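Alpha-/beta-galactoside alpha-2,3-sialyltransferase (Photobacterium phosphoreum, PDB 2ZWI) probably transfers sialic acid from a CMP-activated donor to galactosides through an alpha-2,3 linkage, as a glycosyltransferase of the GT-B class. Local coordinates at residues A[28-41]-A[47-61]. Sequence-based numbering, arbitrary orientation.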
ATOM      1  N   SER A  28     -16.792  11.472  -9.420  1.00 19.14           N
ATOM      2  CA  SER A  28     -16.870  11.789 -10.838  1.00 19.45           C
ATOM      3  C   SER A  28     -17.920  10.896 -11.475  1.00 19.30           C
ATOM      4  O   SER A  28     -18.214   9.824 -10.960  1.00 19.62           O
ATOM      5  CB  SER A  28     -15.519  11.572 -11.510  1.00 19.48           C
ATOM      6  OG  SER A  28     -15.459  10.284 -12.105  1.00 19.70           O
ATOM      7  N   ASN A  29     -18.486  11.339 -12.594  1.00 19.23           N
ATOM      8  CA  ASN A  29     -19.402  10.487 -13.363  1.00 18.58           C
ATOM      9  C   ASN A  29     -18.769   9.856 -14.606  1.00 17.25           C
ATOM     10  O   ASN A  29     -19.471   9.313 -15.457  1.00 16.71           O
ATOM     11  CB  ASN A  29     -20.656  11.269 -13.746  1.00 19.84           C
ATOM     12  CG  ASN A  29     -20.330  12.596 -14.380  1.00 21.95           C
ATOM     13  OD1 ASN A  29     -19.420  12.697 -15.223  1.00 24.70           O
ATOM     14  ND2 ASN A  29     -21.064  13.639 -13.978  1.00 25.40           N
ATOM     15  N   ASN A  30     -17.446   9.910 -14.714  1.00 15.87           N
ATOM     16  CA  ASN A  30     -16.761   9.189 -15.790  1.00 15.43           C
ATOM     17  C   ASN A  30     -16.999   7.693 -15.652  1.00 14.82           C
ATOM     18  O   ASN A  30     -17.101   7.187 -14.530  1.00 14.79           O
ATOM     19  CB  ASN A  30     -15.257   9.441 -15.755  1.00 15.38           C
ATOM     20  CG  ASN A  30     -14.906  10.888 -15.952  1.00 16.33           C
ATOM     21  OD1 ASN A  30     -15.475  11.562 -16.807  1.00 16.53           O
ATOM     22  ND2 ASN A  30     -13.962  11.378 -15.164  1.00 17.04           N
ATOM     23  N   LYS A  31     -17.082   6.997 -16.787  1.00 14.24           N
ATOM     24  CA  LYS A  31     -17.175   5.540 -16.781  0.50 13.78           C
ATOM     25  C   LYS A  31     -15.904   4.978 -16.148  1.00 13.48           C
ATOM     26  O   LYS A  31     -14.802   5.458 -16.421  1.00 13.31           O
ATOM     27  CB  LYS A  31     -17.373   4.991 -18.200  0.50 14.03           C
ATOM     28  CG  LYS A  31     -17.477   3.454 -18.290  0.50 14.03           C
ATOM     29  CD  LYS A  31     -18.837   2.942 -17.812  0.50 14.23           C
ATOM     30  CE  LYS A  31     -18.899   1.420 -17.784  0.50 14.80           C
ATOM     31  NZ  LYS A  31     -17.896   0.826 -16.853  0.50 13.79           N
ATOM     32  N   LYS A  32     -16.068   3.981 -15.283  1.00 12.50           N
ATOM     33  CA  LYS A  32     -14.923   3.371 -14.603  1.00 12.29           C
ATOM     34  C   LYS A  32     -14.855   1.876 -14.905  1.00 12.14           C
ATOM     35  O   LYS A  32     -15.877   1.184 -14.874  1.00 12.34           O
ATOM     36  CB  LYS A  32     -15.016   3.612 -13.097  1.00 11.77           C
ATOM     37  CG  LYS A  32     -15.007   5.097 -12.726  1.00 11.23           C
ATOM     38  CD  LYS A  32     -15.299   5.321 -11.263  1.00 11.93           C
ATOM     39  CE  LYS A  32     -15.531   6.805 -10.969  1.00 13.76           C
ATOM     40  NZ  LYS A  32     -16.788   7.331 -11.589  1.00 14.91           N
ATOM     41  N   LEU A  33     -13.654   1.402 -15.224  1.00 12.02           N
ATOM     42  CA  LEU A  33     -13.379  -0.022 -15.445  1.00 11.98           C
ATOM     43  C   LEU A  33     -12.440  -0.503 -14.335  1.00 11.86           C
ATOM     44  O   LEU A  33     -11.340   0.040 -14.167  1.00 11.56           O
ATOM     45  CB  LEU A  33     -12.745  -0.239 -16.823  1.00 12.09           C
ATOM     46  CG  LEU A  33     -13.451   0.414 -18.021  1.00 12.40           C
ATOM     47  CD1 LEU A  33     -12.682   0.154 -19.288  1.00 12.44           C
ATOM     48  CD2 LEU A  33     -14.888  -0.075 -18.160  1.00 13.61           C
ATOM     49  N   ILE A  34     -12.882  -1.502 -13.577  1.00 11.40           N
ATOM     50  CA  ILE A  34     -12.231  -1.866 -12.321  1.00 11.89           C
ATOM     51  C   ILE A  34     -11.839  -3.354 -12.282  1.00 12.08           C
ATOM     52  O   ILE A  34     -12.642  -4.233 -12.626  1.00 12.55           O
ATOM     53  CB  ILE A  34     -13.144  -1.542 -11.106  1.00 11.82           C
ATOM     54  CG1 ILE A  34     -13.548  -0.055 -11.088  1.00 12.28           C
ATOM     55  CG2 ILE A  34     -12.462  -1.909  -9.804  1.00 11.38           C
ATOM     56  CD1 ILE A  34     -14.614   0.272 -10.048  1.00 11.45           C
ATOM     57  N   SER A  35     -10.604  -3.634 -11.875  1.00 11.81           N
ATOM     58  CA  SER A  35     -10.170  -5.004 -11.668  1.00 11.74           C
ATOM     59  C   SER A  35      -9.226  -5.066 -10.470  1.00 12.11           C
ATOM     60  O   SER A  35      -8.028  -4.781 -10.598  1.00 11.31           O
ATOM     61  CB  SER A  35      -9.486  -5.550 -12.917  1.00 11.91           C
ATOM     62  OG  SER A  35      -9.223  -6.929 -12.749  1.00 11.83           O
ATOM     63  N   TRP A  36      -9.788  -5.431  -9.315  1.00 12.25           N
ATOM     64  CA  TRP A  36      -9.056  -5.522  -8.061  1.00 12.99           C
ATOM     65  C   TRP A  36      -9.022  -6.980  -7.619  1.00 13.57           C
ATOM     66  O   TRP A  36     -10.063  -7.562  -7.323  1.00 13.85           O
ATOM     67  CB  TRP A  36      -9.742  -4.675  -6.971  1.00 12.61           C
ATOM     68  CG  TRP A  36      -9.738  -3.149  -7.181  1.00 11.87           C
ATOM     69  CD1 TRP A  36      -8.713  -2.379  -7.668  1.00 12.18           C
ATOM     70  CD2 TRP A  36     -10.793  -2.236  -6.843  1.00 12.62           C
ATOM     71  NE1 TRP A  36      -9.076  -1.046  -7.672  1.00 12.21           N
ATOM     72  CE2 TRP A  36     -10.345  -0.931  -7.170  1.00 11.67           C
ATOM     73  CE3 TRP A  36     -12.078  -2.394  -6.295  1.00 11.46           C
ATOM     74  CZ2 TRP A  36     -11.139   0.210  -6.984  1.00 12.11           C
ATOM     75  CZ3 TRP A  36     -12.862  -1.257  -6.099  1.00 13.34           C
ATOM     76  CH2 TRP A  36     -12.386   0.031  -6.446  1.00 12.28           C
ATOM     77  N   SER A  37      -7.828  -7.562  -7.558  1.00 14.47           N
ATOM     78  CA  SER A  37      -7.663  -8.974  -7.192  1.00 15.19           C
ATOM     79  C   SER A  37      -8.282  -9.342  -5.836  1.00 15.28           C
ATOM     80  O   SER A  37      -8.926 -10.379  -5.708  1.00 15.24           O
ATOM     81  CB  SER A  37      -6.174  -9.369  -7.214  1.00 15.28           C
ATOM     82  OG  SER A  37      -5.625  -9.212  -8.517  1.00 16.78           O
ATOM     83  N   ARG A  38      -8.093  -8.483  -4.840  1.00 15.57           N
ATOM     84  CA  ARG A  38      -8.493  -8.799  -3.465  1.00 16.27           C
ATOM     85  C   ARG A  38      -9.890  -8.273  -3.123  1.00 16.33           C
ATOM     86  O   ARG A  38     -10.419  -8.550  -2.039  1.00 16.31           O
ATOM     87  CB  ARG A  38      -7.461  -8.255  -2.466  1.00 16.29           C
ATOM     88  CG  ARG A  38      -6.051  -8.849  -2.590  1.00 18.47           C
ATOM     89  CD  ARG A  38      -5.889 -10.109  -1.745  1.00 22.25           C
ATOM     90  NE  ARG A  38      -6.008  -9.810  -0.320  1.00 25.62           N
ATOM     91  CZ  ARG A  38      -4.982  -9.573   0.494  1.00 26.34           C
ATOM     92  NH1 ARG A  38      -3.731  -9.604   0.037  1.00 26.64           N
ATOM     93  NH2 ARG A  38      -5.210  -9.301   1.773  1.00 26.35           N
ATOM     94  N   TYR A  39     -10.480  -7.519  -4.047  1.00 16.34           N
ATOM     95  CA  TYR A  39     -11.784  -6.911  -3.817  1.00 16.75           C
ATOM     96  C   TYR A  39     -12.740  -7.060  -5.001  1.00 17.46           C
ATOM     97  O   TYR A  39     -13.037  -6.073  -5.668  1.00 17.31           O
ATOM     98  CB  TYR A  39     -11.614  -5.425  -3.443  1.00 17.02           C
ATOM     99  CG  TYR A  39     -11.234  -5.226  -2.003  1.00 15.45           C
ATOM    100  CD1 TYR A  39     -12.205  -5.227  -1.008  1.00 14.75           C
ATOM    101  CD2 TYR A  39      -9.902  -5.067  -1.628  1.00 16.44           C
ATOM    102  CE1 TYR A  39     -11.869  -5.062   0.315  1.00 16.08           C
ATOM    103  CE2 TYR A  39      -9.552  -4.900  -0.293  1.00 15.73           C
ATOM    104  CZ  TYR A  39     -10.544  -4.905   0.668  1.00 15.90           C
ATOM    105  OH  TYR A  39     -10.234  -4.744   1.994  1.00 17.64           O
ATOM    106  N   PRO A  40     -13.226  -8.291  -5.270  1.00 18.34           N
ATOM    107  CA  PRO A  40     -14.260  -8.416  -6.304  1.00 19.42           C
ATOM    108  C   PRO A  40     -15.578  -7.741  -5.890  1.00 20.28           C
ATOM    109  O   PRO A  40     -16.087  -7.981  -4.783  1.00 20.77           O
ATOM    110  CB  PRO A  40     -14.421  -9.937  -6.475  1.00 19.57           C
ATOM    111  CG  PRO A  40     -13.948 -10.527  -5.190  1.00 18.85           C
ATOM    112  CD  PRO A  40     -12.863  -9.601  -4.687  1.00 18.59           C
ATOM    113  N   ILE A  41     -16.091  -6.879  -6.765  1.00 21.17           N
ATOM    114  CA  ILE A  41     -17.300  -6.112  -6.495  1.00 22.31           C
ATOM    115  C   ILE A  41     -18.432  -6.697  -7.342  1.00 23.95           C
ATOM    116  O   ILE A  41     -18.437  -6.561  -8.577  1.00 23.99           O
ATOM    117  CB  ILE A  41     -17.140  -4.578  -6.817  1.00 22.22           C
ATOM    118  CG1 ILE A  41     -15.849  -3.964  -6.222  1.00 21.38           C
ATOM    119  CG2 ILE A  41     -18.393  -3.789  -6.383  1.00 21.31           C
ATOM    120  CD1 ILE A  41     -15.697  -4.074  -4.696  1.00 19.48           C
ATOM    121  N   LEU A  47     -21.873  -0.395  -7.852  1.00 21.74           N
ATOM    122  CA  LEU A  47     -21.222  -0.148  -9.140  1.00 21.29           C
ATOM    123  C   LEU A  47     -21.954   0.925  -9.956  1.00 21.14           C
ATOM    124  O   LEU A  47     -21.323   1.800 -10.541  1.00 20.10           O
ATOM    125  CB  LEU A  47     -21.024  -1.451  -9.940  1.00 20.96           C
ATOM    126  CG  LEU A  47     -19.935  -2.414  -9.431  1.00 21.18           C
ATOM    127  CD1 LEU A  47     -19.994  -3.783 -10.127  1.00 19.97           C
ATOM    128  CD2 LEU A  47     -18.513  -1.814  -9.544  1.00 20.35           C
ATOM    129  N   GLU A  48     -23.282   0.880  -9.954  1.00 21.49           N
ATOM    130  CA  GLU A  48     -24.072   1.887 -10.671  1.00 22.44           C
ATOM    131  C   GLU A  48     -23.922   3.299 -10.085  1.00 21.49           C
ATOM    132  O   GLU A  48     -23.969   4.287 -10.820  1.00 21.25           O
ATOM    133  CB  GLU A  48     -25.546   1.469 -10.765  1.00 22.52           C
ATOM    134  CG  GLU A  48     -25.829   0.487 -11.906  1.00 24.21           C
ATOM    135  CD  GLU A  48     -27.188  -0.215 -11.790  1.00 25.19           C
ATOM    136  OE1 GLU A  48     -27.337  -1.297 -12.417  1.00 27.59           O
ATOM    137  OE2 GLU A  48     -28.088   0.294 -11.067  1.00 27.99           O
ATOM    138  N   SER A  49     -23.731   3.386  -8.769  1.00 20.78           N
ATOM    139  CA  SER A  49     -23.523   4.670  -8.100  1.00 20.29           C
ATOM    140  C   SER A  49     -22.177   5.328  -8.464  1.00 19.41           C
ATOM    141  O   SER A  49     -22.028   6.541  -8.325  1.00 19.54           O
ATOM    142  CB  SER A  49     -23.677   4.546  -6.577  1.00 20.51           C
ATOM    143  OG  SER A  49     -22.578   3.855  -5.997  1.00 21.21           O
ATOM    144  N   ILE A  50     -21.215   4.541  -8.941  1.00 18.17           N
ATOM    145  CA  ILE A  50     -19.931   5.099  -9.410  1.00 16.98           C
ATOM    146  C   ILE A  50     -19.751   5.026 -10.941  1.00 17.13           C
ATOM    147  O   ILE A  50     -18.719   5.452 -11.479  1.00 17.06           O
ATOM    148  CB  ILE A  50     -18.710   4.472  -8.670  1.00 17.01           C
ATOM    149  CG1 ILE A  50     -18.559   2.980  -9.001  1.00 16.10           C
ATOM    150  CG2 ILE A  50     -18.824   4.710  -7.156  1.00 16.14           C
ATOM    151  CD1 ILE A  50     -17.194   2.389  -8.603  1.00 16.72           C
ATOM    152  N   ASN A  51     -20.766   4.511 -11.638  1.00 16.72           N
ATOM    153  CA  ASN A  51     -20.701   4.299 -13.090  1.00 16.36           C
ATOM    154  C   ASN A  51     -19.574   3.322 -13.456  1.00 16.11           C
ATOM    155  O   ASN A  51     -18.818   3.535 -14.416  1.00 15.33           O
ATOM    156  CB  ASN A  51     -20.542   5.637 -13.843  1.00 16.13           C
ATOM    157  CG  ASN A  51     -20.903   5.531 -15.314  1.00 16.98           C
ATOM    158  OD1 ASN A  51     -21.487   4.534 -15.759  1.00 17.34           O
ATOM    159  ND2 ASN A  51     -20.561   6.564 -16.081  1.00 16.18           N
ATOM    160  N   GLY A  52     -19.477   2.239 -12.691  1.00 15.82           N
ATOM    161  CA  GLY A  52     -18.385   1.306 -12.870  1.00 15.48           C
ATOM    162  C   GLY A  52     -18.802  -0.038 -13.408  1.00 15.64           C
ATOM    163  O   GLY A  52     -19.965  -0.446 -13.270  1.00 15.28           O
ATOM    164  N   SER A  53     -17.836  -0.714 -14.030  1.00 15.57           N
ATOM    165  CA  SER A  53     -17.920  -2.134 -14.357  1.00 15.73           C
ATOM    166  C   SER A  53     -16.726  -2.831 -13.709  1.00 15.32           C
ATOM    167  O   SER A  53     -15.611  -2.303 -13.715  1.00 14.33           O
ATOM    168  CB  SER A  53     -17.869  -2.363 -15.868  1.00 15.83           C
ATOM    169  OG  SER A  53     -18.983  -1.764 -16.507  1.00 17.89           O
ATOM    170  N   PHE A  54     -16.978  -4.016 -13.160  1.00 15.36           N
ATOM    171  CA  PHE A  54     -15.934  -4.838 -12.570  1.00 15.08           C
ATOM    172  C   PHE A  54     -15.572  -5.995 -13.483  1.00 15.81           C
ATOM    173  O   PHE A  54     -16.451  -6.630 -14.085  1.00 15.70           O
ATOM    174  CB  PHE A  54     -16.352  -5.366 -11.195  1.00 15.13           C
ATOM    175  CG  PHE A  54     -15.207  -5.950 -10.412  1.00 15.46           C
ATOM    176  CD1 PHE A  54     -14.359  -5.122  -9.683  1.00 14.83           C
ATOM    177  CD2 PHE A  54     -14.952  -7.319 -10.440  1.00 14.72           C
ATOM    178  CE1 PHE A  54     -13.276  -5.643  -8.991  1.00 14.22           C
ATOM    179  CE2 PHE A  54     -13.872  -7.858  -9.734  1.00 14.99           C
ATOM    180  CZ  PHE A  54     -13.031  -7.021  -9.015  1.00 13.68           C
ATOM    181  N   PHE A  55     -14.275  -6.265 -13.565  1.00 15.98           N
ATOM    182  CA  PHE A  55     -13.719  -7.328 -14.390  1.00 16.61           C
ATOM    183  C   PHE A  55     -12.874  -8.223 -13.502  1.00 17.18           C
ATOM    184  O   PHE A  55     -12.084  -7.729 -12.694  1.00 16.74           O
ATOM    185  CB  PHE A  55     -12.892  -6.720 -15.522  1.00 16.10           C
ATOM    186  CG  PHE A  55     -13.692  -5.823 -16.414  1.00 16.61           C
ATOM    187  CD1 PHE A  55     -14.377  -6.342 -17.506  1.00 17.56           C
ATOM    188  CD2 PHE A  55     -13.802  -4.467 -16.136  1.00 16.42           C
ATOM    189  CE1 PHE A  55     -15.139  -5.514 -18.322  1.00 18.12           C
ATOM    190  CE2 PHE A  55     -14.555  -3.643 -16.933  1.00 16.73           C
ATOM    191  CZ  PHE A  55     -15.228  -4.163 -18.030  1.00 16.97           C
ATOM    192  N   LYS A  56     -13.070  -9.534 -13.631  1.00 18.15           N
ATOM    193  CA  LYS A  56     -12.356 -10.503 -12.806  1.00 19.54           C
ATOM    194  C   LYS A  56     -10.882 -10.598 -13.166  1.00 19.95           C
ATOM    195  O   LYS A  56     -10.071 -11.012 -12.339  1.00 20.39           O
ATOM    196  CB  LYS A  56     -13.005 -11.886 -12.903  1.00 20.40           C
ATOM    197  CG  LYS A  56     -14.335 -12.010 -12.179  1.00 21.68           C
ATOM    198  CD  LYS A  56     -15.163 -13.121 -12.808  1.00 26.26           C
ATOM    199  CE  LYS A  56     -16.468 -13.357 -12.062  1.00 28.14           C
ATOM    200  NZ  LYS A  56     -16.258 -14.245 -10.887  1.00 30.82           N
ATOM    201  N   ASN A  57     -10.532 -10.228 -14.398  1.00 20.12           N
ATOM    202  CA  ASN A  57      -9.130 -10.227 -14.813  1.00 20.76           C
ATOM    203  C   ASN A  57      -8.768  -9.125 -15.807  1.00 20.01           C
ATOM    204  O   ASN A  57      -9.643  -8.520 -16.434  1.00 20.04           O
ATOM    205  CB  ASN A  57      -8.722 -11.607 -15.352  1.00 21.05           C
ATOM    206  CG  ASN A  57      -9.602 -12.068 -16.495  1.00 22.85           C
ATOM    207  OD1 ASN A  57      -9.747 -11.378 -17.501  1.00 24.98           O
ATOM    208  ND2 ASN A  57     -10.194 -13.249 -16.345  1.00 24.76           N
ATOM    209  N   ARG A  58      -7.466  -8.886 -15.935  1.00 19.30           N
ATOM    210  CA  ARG A  58      -6.917  -7.865 -16.825  1.00 18.46           C
ATOM    211  C   ARG A  58      -7.274  -8.041 -18.321  1.00 18.18           C
ATOM    212  O   ARG A  58      -7.678  -7.066 -18.968  1.00 17.38           O
ATOM    213  CB  ARG A  58      -5.403  -7.757 -16.616  1.00 18.57           C
ATOM    214  CG  ARG A  58      -4.787  -6.425 -17.044  1.00 18.28           C
ATOM    215  CD  ARG A  58      -3.246  -6.494 -16.986  1.00 18.87           C
ATOM    216  NE  ARG A  58      -2.695  -7.411 -17.985  1.00 17.38           N
ATOM    217  CZ  ARG A  58      -1.465  -7.925 -17.964  1.00 18.89           C
ATOM    218  NH1 ARG A  58      -1.080  -8.740 -18.943  1.00 17.96           N
ATOM    219  NH2 ARG A  58      -0.612  -7.632 -16.987  1.00 16.42           N
ATOM    220  N   PRO A  59      -7.131  -9.265 -18.886  1.00 17.84           N
ATOM    221  CA  PRO A  59      -7.527  -9.363 -20.297  1.00 17.79           C
ATOM    222  C   PRO A  59      -9.013  -9.055 -20.585  1.00 17.71           C
ATOM    223  O   PRO A  59      -9.314  -8.525 -21.659  1.00 17.71           O
ATOM    224  CB  PRO A  59      -7.145 -10.802 -20.688  1.00 17.92           C
ATOM    225  CG  PRO A  59      -7.041 -11.543 -19.403  1.00 18.08           C
ATOM    226  CD  PRO A  59      -6.605 -10.543 -18.372  1.00 18.07           C
ATOM    227  N   GLU A  60      -9.922  -9.342 -19.645  1.00 17.54           N
ATOM    228  CA  GLU A  60     -11.335  -8.967 -19.839  1.00 17.97           C
ATOM    229  C   GLU A  60     -11.531  -7.454 -19.812  1.00 16.81           C
ATOM    230  O   GLU A  60     -12.281  -6.912 -20.615  1.00 16.99           O
ATOM    231  CB  GLU A  60     -12.275  -9.621 -18.818  1.00 18.51           C
ATOM    232  CG  GLU A  60     -12.535 -11.132 -19.015  1.00 22.60           C
ATOM    233  CD  GLU A  60     -12.916 -11.531 -20.443  1.00 28.32           C
ATOM    234  OE1 GLU A  60     -12.346 -12.532 -20.935  1.00 31.74           O
ATOM    235  OE2 GLU A  60     -13.776 -10.867 -21.078  1.00 30.01           O
ATOM    236  N   LEU A  61     -10.857  -6.781 -18.885  1.00 16.46           N
ATOM    237  CA  LEU A  61     -10.952  -5.323 -18.773  1.00 15.66           C
ATOM    238  C   LEU A  61     -10.458  -4.654 -20.051  1.00 15.75           C
ATOM    239  O   LEU A  61     -11.098  -3.735 -20.579  1.00 15.76           O
ATOM    240  CB  LEU A  61     -10.199  -4.807 -17.534  1.00 14.97           C
ATOM    241  CG  LEU A  61     -10.229  -3.291 -17.266  1.00 13.53           C
ATOM    242  CD1 LEU A  61     -10.097  -2.991 -15.772  1.00 13.76           C
ATOM    243  CD2 LEU A  61      -9.141  -2.563 -18.066  1.00 14.29           C
TER
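Phe-54 is wedged edgewise into the turn that follows strand 31-36. Ile-41 N sits 3.6 Å above the centre of the Phe-54 ring, Ile-34 O lies over the opposite face, and Trp-36 O meets the rim in the ring plane, 3.5 Å from Phe-54 CZ. With CG anti to the backbone N (chi1 -167°), the ring also brings CD1 against Ile-34 CG2, whose side chain it crosses at about a right angle. On the same face of the sheet, Ile-34 CD1 meets Ile-50 CD1 at 3.6 Å, while Ile-41 CG2 packs on Leu-47 CG. On the opposite face of the sheet, Leu-33 CD2 touches the edge of the Phe-55 ring at CE2, and Leu-61 CD1 closes on Leu-33 CB.

Lys-32 NZ is gripped by three carbonyls: Ile-50 O at 2.7 Å, Ser-28 O and Asn-30 O, the last in its carbonyl plane. The ammonium thus ties the preceding loop to the C-terminal end of helix 44-50, which a Schellman motif at Asn-51 terminates. Asn-51 ND2 bonds Asn-29 O at 3.0 Å, approaching 41° out of the carbonyl plane.

Parallel ladder bonds, among them Ile-34 N to Ser-53 O (2.8 Å), join strands 31-36 and 52-54, whose directions differ by 22°. This right-handed beta-alpha-beta unit puts 52-54 at the sheet's edge and 31-36 beside strand 3-10; helix 208-218 packs against Ile-41 and Ile-50.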